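Local coordinates for EVE domain-containing protein (Pseudomonas syringae pv. tomato str. DC3000, PDB 2EVE) that is of unknown function but, as an EVE domain protein akin to PUA and ASCH domains, may bind nucleic acid, at residues Pro57-Ile62 with Ala143-Leu148. Residues are numbered along the deposited sequence; the frame is centred on the assembly and turned at random.
Sequences PGIAGI and AAILAL
Ile59 and Ile145 meet by their methyl ends, and their contact illustrates how a helix can be seated on a sheet through a few branched side chains. The end methyl CD1 of Ile59 rests against both methyls of Ile145 at once, 3.8 Å from its CD1 and 3.9 Å from its CG2, without being enclosed by them. The two side chains cross at about a right angle. In Ile59 the CG1 branch is anti to the carbonyl carbon (chi1 -63°) and continues extended to CD1 (chi2 175°), which carries the methyl out from the strand and across to the helix. Phe48 touches both isoleucines, Phe105 and Leu114 add to the packing on Ile59, and Leu109 and Leu120 to that on Ile145, making this the closely packed part of the contact.

In the fold, helix 139-149 near the C-terminus lies against one face of the mixed sheet of this PUA-clan domain. Strand 58-71 runs between antiparallel neighbours 46-51 and 95-110, and Ala60 and Gly61 form a classic beta bulge opposite Phe49. With two residues on the bulged side, Ile59 and Ile62, three positions apart, both direct their side chains at the helix.

The second touch is slighter. Ile62 CD1 lies 3.9 Å from Leu146 CD2, again with the side chains crossed nearly at right angles, but here one methyl meets one methyl. Ile62 is buried, with Val102 beside it, whereas Leu146 leaves the helix at the flank, where only its CD2 branch reaches Ile62 and the residue stays partly open to solvent.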
ATOM      1  N   PRO A  57      -8.969  -4.422  10.403  1.00 20.02           N
ATOM      2  CA  PRO A  57      -7.766  -3.809   9.834  1.00 19.08           C
ATOM      3  C   PRO A  57      -6.510  -4.645  10.045  1.00 18.06           C
ATOM      4  O   PRO A  57      -6.348  -5.290  11.079  1.00 18.51           O
ATOM      5  CB  PRO A  57      -7.693  -2.467  10.556  1.00 20.02           C
ATOM      6  CG  PRO A  57      -8.244  -2.805  11.911  1.00 21.52           C
ATOM      7  CD  PRO A  57      -9.451  -3.645  11.559  1.00 21.61           C
ATOM      8  N   GLY A  58      -5.620  -4.631   9.061  1.00 14.53           N
ATOM      9  CA  GLY A  58      -4.398  -5.399   9.184  1.00 12.10           C
ATOM     10  C   GLY A  58      -3.886  -5.861   7.842  1.00 12.14           C
ATOM     11  O   GLY A  58      -4.488  -5.576   6.808  1.00 11.07           O
ATOM     12  N   ILE A  59      -2.768  -6.576   7.853  1.00 11.49           N
ATOM     13  CA  ILE A  59      -2.186  -7.078   6.616  1.00 11.59           C
ATOM     14  C   ILE A  59      -3.031  -8.239   6.102  1.00 11.77           C
ATOM     15  O   ILE A  59      -3.187  -9.258   6.775  1.00 11.32           O
ATOM     16  CB  ILE A  59      -0.737  -7.518   6.851  1.00 10.62           C
ATOM     17  CG1 ILE A  59       0.088  -6.297   7.273  1.00 10.72           C
ATOM     18  CG2 ILE A  59      -0.166  -8.147   5.590  1.00 11.24           C
ATOM     19  CD1 ILE A  59       1.514  -6.599   7.651  1.00 10.10           C
ATOM     20  N   ALA A  60      -3.568  -8.075   4.896  1.00 10.46           N
ATOM     21  CA  ALA A  60      -4.447  -9.075   4.298  1.00 11.03           C
ATOM     22  C   ALA A  60      -3.831  -9.921   3.193  1.00 11.26           C
ATOM     23  O   ALA A  60      -4.420 -10.922   2.773  1.00 11.84           O
ATOM     24  CB  ALA A  60      -5.698  -8.394   3.774  1.00 11.66           C
ATOM     25  N   GLY A  61      -2.658  -9.523   2.718  1.00 11.18           N
ATOM     26  CA  GLY A  61      -2.013 -10.275   1.661  1.00 10.41           C
ATOM     27  C   GLY A  61      -0.749  -9.621   1.151  1.00 11.27           C
ATOM     28  O   GLY A  61      -0.199  -8.714   1.783  1.00 11.60           O
ATOM     29  N   ILE A  62      -0.301 -10.083  -0.011  1.00  9.74           N
ATOM     30  CA  ILE A  62       0.917  -9.592  -0.636  1.00  9.80           C
ATOM     31  C   ILE A  62       0.693  -9.252  -2.106  1.00 10.63           C
ATOM     32  O   ILE A  62      -0.041  -9.945  -2.812  1.00 10.12           O
ATOM     33  CB  ILE A  62       2.027 -10.659  -0.549  1.00 10.53           C
ATOM     34  CG1 ILE A  62       2.276 -11.020   0.916  1.00 10.85           C
ATOM     35  CG2 ILE A  62       3.300 -10.151  -1.207  1.00  8.86           C
ATOM     36  CD1 ILE A  62       3.244 -12.182   1.095  1.00 11.86           C
ATOM     37  N   ALA A 143      10.392 -10.721   6.958  1.00 11.86           N
ATOM     38  CA  ALA A 143      10.510 -12.107   7.395  1.00 13.42           C
ATOM     39  C   ALA A 143       9.713 -12.342   8.673  1.00 12.41           C
ATOM     40  O   ALA A 143       9.087 -13.388   8.841  1.00 14.72           O
ATOM     41  CB  ALA A 143      11.976 -12.461   7.621  1.00 14.84           C
ATOM     42  N   ALA A 144       9.731 -11.363   9.574  1.00 13.70           N
ATOM     43  CA  ALA A 144       9.007 -11.483  10.832  1.00 12.34           C
ATOM     44  C   ALA A 144       7.505 -11.588  10.598  1.00 13.70           C
ATOM     45  O   ALA A 144       6.820 -12.378  11.248  1.00 13.86           O
ATOM     46  CB  ALA A 144       9.313 -10.288  11.730  1.00 12.34           C
ATOM     47  N   ILE A 145       6.993 -10.789   9.671  1.00 11.83           N
ATOM     48  CA  ILE A 145       5.570 -10.815   9.377  1.00 12.32           C
ATOM     49  C   ILE A 145       5.180 -12.119   8.683  1.00 12.03           C
ATOM     50  O   ILE A 145       4.136 -12.698   8.984  1.00 12.95           O
ATOM     51  CB  ILE A 145       5.164  -9.590   8.526  1.00 12.22           C
ATOM     52  CG1 ILE A 145       5.289  -8.328   9.386  1.00 13.66           C
ATOM     53  CG2 ILE A 145       3.736  -9.742   8.019  1.00 12.73           C
ATOM     54  CD1 ILE A 145       5.166  -7.032   8.628  1.00 13.50           C
ATOM     55  N   LEU A 146       6.019 -12.600   7.770  1.00 13.21           N
ATOM     56  CA  LEU A 146       5.717 -13.855   7.091  1.00 13.86           C
ATOM     57  C   LEU A 146       5.650 -14.988   8.115  1.00 15.55           C
ATOM     58  O   LEU A 146       4.803 -15.875   8.014  1.00 16.78           O
ATOM     59  CB  LEU A 146       6.775 -14.182   6.033  1.00 14.92           C
ATOM     60  CG  LEU A 146       6.828 -13.316   4.772  1.00 14.89           C
ATOM     61  CD1 LEU A 146       7.874 -13.884   3.824  1.00 15.37           C
ATOM     62  CD2 LEU A 146       5.463 -13.281   4.092  1.00 14.31           C
ATOM     63  N   ALA A 147       6.541 -14.951   9.102  1.00 15.76           N
ATOM     64  CA  ALA A 147       6.565 -15.978  10.138  1.00 17.52           C
ATOM     65  C   ALA A 147       5.296 -15.932  10.983  1.00 18.31           C
ATOM     66  O   ALA A 147       4.850 -16.957  11.498  1.00 19.60           O
ATOM     67  CB  ALA A 147       7.797 -15.801  11.025  1.00 17.20           C
ATOM     68  N   LEU A 148       4.719 -14.743  11.130  1.00 20.12           N
ATOM     69  CA  LEU A 148       3.495 -14.586  11.910  1.00 21.31           C
ATOM     70  C   LEU A 148       2.324 -15.299  11.247  1.00 22.87           C
ATOM     71  O   LEU A 148       1.369 -15.688  11.915  1.00 21.91           O
ATOM     72  CB  LEU A 148       3.151 -13.105  12.092  1.00 23.10           C
ATOM     73  CG  LEU A 148       3.961 -12.310  13.114  1.00 24.82           C
ATOM     74  CD1 LEU A 148       3.470 -10.869  13.128  1.00 24.86           C
ATOM     75  CD2 LEU A 148       3.812 -12.935  14.500  1.00 24.72           C
TER